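Local structure of peptidoglycan glycosyltransferase (Burkholderia ambifaria, 5UY7) at residues M226-R231 against A396-A401; Y456-K461 against P514-I519. The protein belongs to the penicillin-binding proteins, its modelled part having the sheet-and-helix fold shared with the beta-lactamases. One frame throughout, in Å; residues are numbered along the deposited sequence.

Contact 1 of 2, residues M226-R231 against A396-A401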
ATOM      1  N   MET A 226      -4.192  -9.346  -5.541  1.00 14.60           N
ATOM      2  CA  MET A 226      -3.073 -10.269  -5.514  1.00 16.27           C
ATOM      3  C   MET A 226      -2.629 -10.476  -4.078  1.00 17.50           C
ATOM      4  O   MET A 226      -2.844  -9.628  -3.206  1.00 17.12           O
ATOM      5  CB  MET A 226      -1.899  -9.825  -6.411  1.00 22.17           C
ATOM      6  CG  MET A 226      -1.160  -8.577  -6.025  1.00 25.59           C
ATOM      7  SD  MET A 226       0.125  -8.191  -7.257  1.00 21.43           S
ATOM      8  CE  MET A 226       1.471  -9.259  -6.781  1.00 25.11           C
ATOM      9  N   VAL A 227      -2.048 -11.644  -3.844  1.00 14.74           N
ATOM     10  CA  VAL A 227      -1.578 -12.056  -2.528  1.00 14.04           C
ATOM     11  C   VAL A 227      -0.134 -12.499  -2.686  1.00 16.56           C
ATOM     12  O   VAL A 227       0.177 -13.299  -3.577  1.00 17.17           O
ATOM     13  CB  VAL A 227      -2.438 -13.195  -1.949  1.00 14.96           C
ATOM     14  CG1 VAL A 227      -1.946 -13.578  -0.544  1.00 14.35           C
ATOM     15  CG2 VAL A 227      -3.906 -12.791  -1.891  1.00 16.00           C
ATOM     16  N   VAL A 228       0.752 -11.955  -1.853  1.00 13.14           N
ATOM     17  CA  VAL A 228       2.181 -12.239  -1.927  1.00 13.48           C
ATOM     18  C   VAL A 228       2.626 -12.859  -0.608  1.00 16.10           C
ATOM     19  O   VAL A 228       2.303 -12.345   0.469  1.00 16.15           O
ATOM     20  CB  VAL A 228       2.997 -10.964  -2.210  1.00 14.58           C
ATOM     21  CG1 VAL A 228       4.486 -11.308  -2.282  1.00 17.65           C
ATOM     22  CG2 VAL A 228       2.536 -10.304  -3.515  1.00 16.32           C
ATOM     23  N   ASP A 229       3.396 -13.941  -0.694  1.00 14.31           N
ATOM     24  CA  ASP A 229       4.043 -14.508   0.486  1.00 15.05           C
ATOM     25  C   ASP A 229       5.219 -13.629   0.908  1.00 17.24           C
ATOM     26  O   ASP A 229       6.173 -13.445   0.146  1.00 19.76           O
ATOM     27  CB  ASP A 229       4.510 -15.933   0.181  1.00 16.18           C
ATOM     28  CG  ASP A 229       5.203 -16.589   1.363  1.00 24.91           C
ATOM     29  OD1 ASP A 229       4.567 -16.751   2.416  1.00 27.04           O
ATOM     30  OD2 ASP A 229       6.386 -16.959   1.241  1.00 31.35           O
ATOM     31  N   VAL A 230       5.158 -13.101   2.136  1.00 16.49           N
ATOM     32  CA  VAL A 230       6.174 -12.159   2.614  1.00 19.20           C
ATOM     33  C   VAL A 230       7.553 -12.810   2.675  1.00 21.26           C
ATOM     34  O   VAL A 230       8.567 -12.179   2.350  1.00 23.88           O
ATOM     35  CB  VAL A 230       5.751 -11.593   3.986  1.00 17.19           C
ATOM     36  CG1 VAL A 230       6.873 -10.786   4.618  1.00 22.19           C
ATOM     37  CG2 VAL A 230       4.515 -10.732   3.816  1.00 19.86           C
ATOM     38  N   ARG A 231       7.618 -14.074   3.100  1.00 18.66           N
ATOM     39  CA  ARG A 231       8.910 -14.705   3.359  1.00 22.72           C
ATOM     40  C   ARG A 231       9.689 -14.965   2.073  1.00 23.69           C
ATOM     41  O   ARG A 231      10.928 -14.931   2.083  1.00 27.90           O
ATOM     42  CB  ARG A 231       8.715 -16.017   4.124  1.00 28.02           C
ATOM     43  CG  ARG A 231      10.016 -16.764   4.417  1.00 45.37           C
ATOM     44  CD  ARG A 231       9.794 -18.012   5.264  1.00 58.92           C
ATOM     45  NE  ARG A 231       9.034 -19.037   4.550  1.00 64.04           N
ATOM     46  CZ  ARG A 231       9.574 -19.933   3.729  1.00 62.87           C
ATOM     47  NH1 ARG A 231      10.882 -19.934   3.507  1.00 61.30           N
ATOM     48  NH2 ARG A 231       8.803 -20.829   3.126  1.00 58.15           N
ATOM     49  N   ALA A 396       6.040  -3.146  -3.292  1.00 15.33           N
ATOM     50  CA  ALA A 396       6.563  -2.121  -2.389  1.00 16.42           C
ATOM     51  C   ALA A 396       6.180  -2.400  -0.939  1.00 17.65           C
ATOM     52  O   ALA A 396       7.002  -2.222  -0.030  1.00 15.97           O
ATOM     53  CB  ALA A 396       6.071  -0.738  -2.823  1.00 16.00           C
ATOM     54  N   TYR A 397       4.945  -2.862  -0.693  1.00 14.29           N
ATOM     55  CA  TYR A 397       4.535  -3.099   0.692  1.00 13.56           C
ATOM     56  C   TYR A 397       5.264  -4.287   1.316  1.00 15.23           C
ATOM     57  O   TYR A 397       5.307  -4.387   2.549  1.00 13.72           O
ATOM     58  CB  TYR A 397       3.008  -3.267   0.786  1.00 14.08           C
ATOM     59  CG  TYR A 397       2.318  -1.950   1.114  1.00 11.94           C
ATOM     60  CD1 TYR A 397       2.259  -0.921   0.175  1.00 12.92           C
ATOM     61  CD2 TYR A 397       1.769  -1.719   2.373  1.00 18.08           C
ATOM     62  CE1 TYR A 397       1.670   0.305   0.479  1.00 15.45           C
ATOM     63  CE2 TYR A 397       1.165  -0.502   2.680  1.00 18.24           C
ATOM     64  CZ  TYR A 397       1.116   0.500   1.725  1.00 17.86           C
ATOM     65  OH  TYR A 397       0.527   1.711   2.050  1.00 18.43           O
ATOM     66  N   THR A 398       5.863  -5.176   0.509  1.00 16.25           N
ATOM     67  CA  THR A 398       6.661  -6.234   1.122  1.00 16.28           C
ATOM     68  C   THR A 398       7.866  -5.654   1.837  1.00 16.59           C
ATOM     69  O   THR A 398       8.363  -6.275   2.771  1.00 17.64           O
ATOM     70  CB  THR A 398       7.124  -7.305   0.111  1.00 16.58           C
ATOM     71  OG1 THR A 398       8.074  -6.751  -0.822  1.00 18.96           O
ATOM     72  CG2 THR A 398       5.916  -7.928  -0.624  1.00 18.55           C
ATOM     73  N   ALA A 399       8.332  -4.461   1.442  1.00 15.86           N
ATOM     74  CA  ALA A 399       9.453  -3.852   2.149  1.00 17.87           C
ATOM     75  C   ALA A 399       9.067  -3.520   3.578  1.00 20.12           C
ATOM     76  O   ALA A 399       9.875  -3.671   4.497  1.00 18.09           O
ATOM     77  CB  ALA A 399       9.932  -2.597   1.418  1.00 17.44           C
ATOM     78  N   ILE A 400       7.826  -3.080   3.791  1.00 15.33           N
ATOM     79  CA  ILE A 400       7.381  -2.779   5.143  1.00 13.99           C
ATOM     80  C   ILE A 400       7.098  -4.067   5.897  1.00 13.79           C
ATOM     81  O   ILE A 400       7.358  -4.168   7.098  1.00 15.88           O
ATOM     82  CB  ILE A 400       6.144  -1.860   5.085  1.00 13.39           C
ATOM     83  CG1 ILE A 400       6.552  -0.487   4.539  1.00 17.03           C
ATOM     84  CG2 ILE A 400       5.466  -1.744   6.467  1.00 16.32           C
ATOM     85  CD1 ILE A 400       5.354   0.406   4.221  1.00 16.81           C
ATOM     86  N   ALA A 401       6.585  -5.082   5.192  1.00 14.19           N
ATOM     87  CA  ALA A 401       6.241  -6.344   5.841  1.00 14.41           C
ATOM     88  C   ALA A 401       7.472  -7.136   6.257  1.00 18.51           C
ATOM     89  O   ALA A 401       7.486  -7.731   7.339  1.00 21.14           O
ATOM     90  CB  ALA A 401       5.381  -7.197   4.901  1.00 15.57           C
TER

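Contact 2 of 2, residues Y456-K461 against P514-I519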
ATOM      1  N   TYR A 456      -7.742 -11.147  13.804  1.00 17.17           N
ATOM      2  CA  TYR A 456      -6.351 -11.002  13.387  1.00 17.81           C
ATOM      3  C   TYR A 456      -5.925  -9.548  13.434  1.00 19.02           C
ATOM      4  O   TYR A 456      -6.636  -8.673  12.935  1.00 21.29           O
ATOM      5  CB  TYR A 456      -6.143 -11.535  11.964  1.00 16.52           C
ATOM      6  CG  TYR A 456      -6.358 -13.016  11.861  1.00 17.72           C
ATOM      7  CD1 TYR A 456      -5.323 -13.902  12.133  1.00 21.00           C
ATOM      8  CD2 TYR A 456      -7.601 -13.538  11.525  1.00 18.95           C
ATOM      9  CE1 TYR A 456      -5.511 -15.254  12.052  1.00 17.68           C
ATOM     10  CE2 TYR A 456      -7.807 -14.907  11.447  1.00 22.13           C
ATOM     11  CZ  TYR A 456      -6.752 -15.760  11.708  1.00 23.61           C
ATOM     12  OH  TYR A 456      -6.937 -17.119  11.626  1.00 26.84           O
ATOM     13  N   ARG A 457      -4.742  -9.303  13.986  1.00 15.49           N
ATOM     14  CA  ARG A 457      -4.116  -8.002  13.822  1.00 13.87           C
ATOM     15  C   ARG A 457      -3.657  -7.827  12.385  1.00 13.99           C
ATOM     16  O   ARG A 457      -2.894  -8.653  11.875  1.00 16.53           O
ATOM     17  CB  ARG A 457      -2.930  -7.870  14.770  1.00 14.37           C
ATOM     18  CG  ARG A 457      -3.358  -7.874  16.230  1.00 17.55           C
ATOM     19  CD  ARG A 457      -2.156  -7.995  17.139  1.00 19.06           C
ATOM     20  NE  ARG A 457      -1.158  -6.964  16.859  1.00 16.39           N
ATOM     21  CZ  ARG A 457       0.043  -6.941  17.427  1.00 14.48           C
ATOM     22  NH1 ARG A 457       0.380  -7.876  18.303  1.00 19.21           N
ATOM     23  NH2 ARG A 457       0.912  -5.980  17.104  1.00 17.85           N
ATOM     24  N   VAL A 458      -4.115  -6.754  11.735  1.00 13.13           N
ATOM     25  CA  VAL A 458      -3.742  -6.443  10.358  1.00 13.12           C
ATOM     26  C   VAL A 458      -3.465  -4.949  10.257  1.00 14.20           C
ATOM     27  O   VAL A 458      -3.754  -4.175  11.170  1.00 16.12           O
ATOM     28  CB  VAL A 458      -4.827  -6.853   9.337  1.00 17.25           C
ATOM     29  CG1 VAL A 458      -5.203  -8.329   9.498  1.00 16.90           C
ATOM     30  CG2 VAL A 458      -6.049  -5.931   9.456  1.00 16.42           C
ATOM     31  N   GLY A 459      -2.901  -4.542   9.123  1.00 14.69           N
ATOM     32  CA  GLY A 459      -2.733  -3.122   8.868  1.00 13.35           C
ATOM     33  C   GLY A 459      -2.548  -2.896   7.387  1.00 14.26           C
ATOM     34  O   GLY A 459      -2.161  -3.805   6.647  1.00 15.87           O
ATOM     35  N   GLY A 460      -2.823  -1.669   6.963  1.00 13.85           N
ATOM     36  CA  GLY A 460      -2.695  -1.327   5.559  1.00 14.80           C
ATOM     37  C   GLY A 460      -3.209   0.077   5.311  1.00 15.33           C
ATOM     38  O   GLY A 460      -3.500   0.824   6.249  1.00 18.32           O
ATOM     39  N   LYS A 461      -3.323   0.416   4.026  1.00 13.54           N
ATOM     40  CA  LYS A 461      -3.769   1.744   3.627  1.00 15.20           C
ATOM     41  C   LYS A 461      -4.696   1.681   2.428  1.00 19.72           C
ATOM     42  O   LYS A 461      -4.457   0.923   1.480  1.00 17.97           O
ATOM     43  CB  LYS A 461      -2.590   2.655   3.250  1.00 23.08           C
ATOM     44  CG  LYS A 461      -1.979   3.409   4.386  1.00 25.85           C
ATOM     45  CD  LYS A 461      -2.966   4.325   5.081  1.00 17.03           C
ATOM     46  CE  LYS A 461      -3.259   5.576   4.290  1.00 28.88           C
ATOM     47  NZ  LYS A 461      -4.360   6.318   4.937  1.00 36.37           N
ATOM     48  N   PRO A 514     -13.233  -3.824   2.615  1.00 19.08           N
ATOM     49  CA  PRO A 514     -13.853  -5.132   2.870  1.00 19.50           C
ATOM     50  C   PRO A 514     -13.327  -6.236   1.977  1.00 20.52           C
ATOM     51  O   PRO A 514     -13.352  -7.402   2.385  1.00 20.35           O
ATOM     52  CB  PRO A 514     -15.342  -4.866   2.620  1.00 22.77           C
ATOM     53  CG  PRO A 514     -15.493  -3.407   2.934  1.00 22.10           C
ATOM     54  CD  PRO A 514     -14.253  -2.780   2.394  1.00 21.47           C
ATOM     55  N   VAL A 515     -12.867  -5.909   0.764  1.00 20.07           N
ATOM     56  CA  VAL A 515     -12.269  -6.926  -0.094  1.00 19.14           C
ATOM     57  C   VAL A 515     -10.927  -7.368   0.472  1.00 16.77           C
ATOM     58  O   VAL A 515     -10.616  -8.563   0.530  1.00 17.20           O
ATOM     59  CB  VAL A 515     -12.115  -6.405  -1.533  1.00 20.98           C
ATOM     60  CG1 VAL A 515     -11.686  -7.560  -2.448  1.00 21.84           C
ATOM     61  CG2 VAL A 515     -13.399  -5.769  -2.013  1.00 22.34           C
ATOM     62  N   PHE A 516     -10.087  -6.403   0.861  1.00 16.19           N
ATOM     63  CA  PHE A 516      -8.855  -6.743   1.562  1.00 15.36           C
ATOM     64  C   PHE A 516      -9.152  -7.619   2.774  1.00 17.01           C
ATOM     65  O   PHE A 516      -8.507  -8.658   2.990  1.00 14.80           O
ATOM     66  CB  PHE A 516      -8.113  -5.472   2.002  1.00 15.69           C
ATOM     67  CG  PHE A 516      -7.066  -5.734   3.059  1.00 15.13           C
ATOM     68  CD1 PHE A 516      -5.774  -6.101   2.696  1.00 15.21           C
ATOM     69  CD2 PHE A 516      -7.382  -5.651   4.417  1.00 15.15           C
ATOM     70  CE1 PHE A 516      -4.814  -6.365   3.651  1.00 15.39           C
ATOM     71  CE2 PHE A 516      -6.418  -5.927   5.389  1.00 16.74           C
ATOM     72  CZ  PHE A 516      -5.136  -6.273   5.002  1.00 17.60           C
ATOM     73  N   SER A 517     -10.127  -7.203   3.582  1.00 15.90           N
ATOM     74  CA  SER A 517     -10.417  -7.912   4.822  1.00 16.81           C
ATOM     75  C   SER A 517     -10.831  -9.350   4.548  1.00 16.98           C
ATOM     76  O   SER A 517     -10.361 -10.283   5.209  1.00 17.02           O
ATOM     77  CB  SER A 517     -11.518  -7.192   5.594  1.00 17.92           C
ATOM     78  OG  SER A 517     -11.953  -7.988   6.686  1.00 18.65           O
ATOM     79  N   ALA A 518     -11.726  -9.541   3.580  1.00 15.70           N
ATOM     80  CA  ALA A 518     -12.206 -10.880   3.264  1.00 17.03           C
ATOM     81  C   ALA A 518     -11.071 -11.761   2.761  1.00 17.99           C
ATOM     82  O   ALA A 518     -10.911 -12.903   3.204  1.00 16.64           O
ATOM     83  CB  ALA A 518     -13.333 -10.796   2.231  1.00 18.57           C
ATOM     84  N   ILE A 519     -10.255 -11.246   1.843  1.00 14.87           N
ATOM     85  CA  ILE A 519      -9.184 -12.069   1.297  1.00 14.49           C
ATOM     86  C   ILE A 519      -8.140 -12.367   2.362  1.00 14.96           C
ATOM     87  O   ILE A 519      -7.670 -13.502   2.483  1.00 15.20           O
ATOM     88  CB  ILE A 519      -8.563 -11.402   0.060  1.00 15.82           C
ATOM     89  CG1 ILE A 519      -9.593 -11.369  -1.066  1.00 15.72           C
ATOM     90  CG2 ILE A 519      -7.279 -12.134  -0.334  1.00 15.56           C
ATOM     91  CD1 ILE A 519      -9.140 -10.590  -2.314  1.00 17.31           C
TER

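Contact 1 of 2, residues M226-R231 against A396-A401
V230 sets both branches of its isopropyl group against the methyl of A401, the second of two small side chains by which helix 390-401 meets strand 222-229 and the turn that follows it. The methyl is straddled almost evenly: A401 CB lies 3.8 Å from V230 CG2 and 3.9 Å from V230 CG1. CG1 also comes up against the helix backbone, 4.0 Å from A401 C. With chi1 at 171°, CG1 stands anti to the backbone N and CG2 anti to the carbonyl carbon, which brings both methyls within 4.0 Å of A401.

One turn earlier, T398 meets V228. Here a single pair of methyls does the touching, T398 CG2 and V228 CG1 at 4.0 Å, and the two side chains cross at roughly a right angle. The threonine offers its methyl because chi1 of 68° swings the hydroxyl the other way, placing T398 OG1 6.0 Å from V228 CG1. That buried hydroxyl is satisfied by hydrogen bonds to R395 O and M407 N.

The fold is that of the penicillin-binding protein and beta-lactamase superfamily, an antiparallel sheet with helices on both faces. V228 is on the face under helix 390-401, where T398 and A401 also touch V493 of the neighbouring strand, itself joined to V228 by backbone hydrogen bonding.

No hydrogen bond links the two segments directly, and they bury 161 Å² in total. Their CA atoms come nearest at V230 and T398, 6.1 Å apart. Just beyond the helical segment, H402 ND1 is hydrogen-bonded to V230 O, tying the turn after the strand to the end of the helix.

Contact 2 of 2, residues Y456-K461 against P514-I519
V458 is the first residue of 456-461 to meet the helical segment, and it does so with one branch: CG2 approaches the edge of the F516 ring, close to the ring plane, 4.1 Å from F516 CE2. Its chi1 of -54° puts this methyl between the backbone N and the carbonyl carbon. The phenyl reaches across from the helix with CG anti to its own backbone N (chi1 163°), and the two side chains run past one another in opposite directions. V442 and V453 also touch V458.

G459 contributes backbone alone. Its carbonyl O lies 4.2 Å from F516 CZ, a loose, oblique approach without a hydrogen bond. At G460 the chain passes the end of the ring without a side chain, its CA 5.5 Å from F516 CZ. F481, whose ring is inclined at about 45° to that of F516, and V494 also touch the phenyl, which places F516 between helix 509-526 and the sheet.

K461 comes next and does not touch the helical segment; its NZ is hydrogen-bonded to S324 OG. It opens a K-S-G sequence on strand 459-466, at one edge of the sheet, which is consistent with the K(T/S)G motif that borders the active site in penicillin-binding proteins; the helix packed behind that strand is the C-terminal one of the fold.

Contacts 1 and 2 have centres about 13 Å apart and work on opposite faces of one antiparallel sheet. The evidence is in strand 222-229: V228 faces helix 390-401, whereas V227 CG2 touches I519 CG2 of helix 509-526 at 3.8 Å. A second junction lies on the other face, where Y397 OH of contact 1 packs 3.5 Å from K461 CB of contact 2. That hydroxyl is hydrogen-bonded to I271 O, next to S270. S270 and K273 fit the SxxK pattern of the family, with S324 and K461 in positions consistent with the SxN and K(T/S)G motifs, so this second junction probably lies beside the active site.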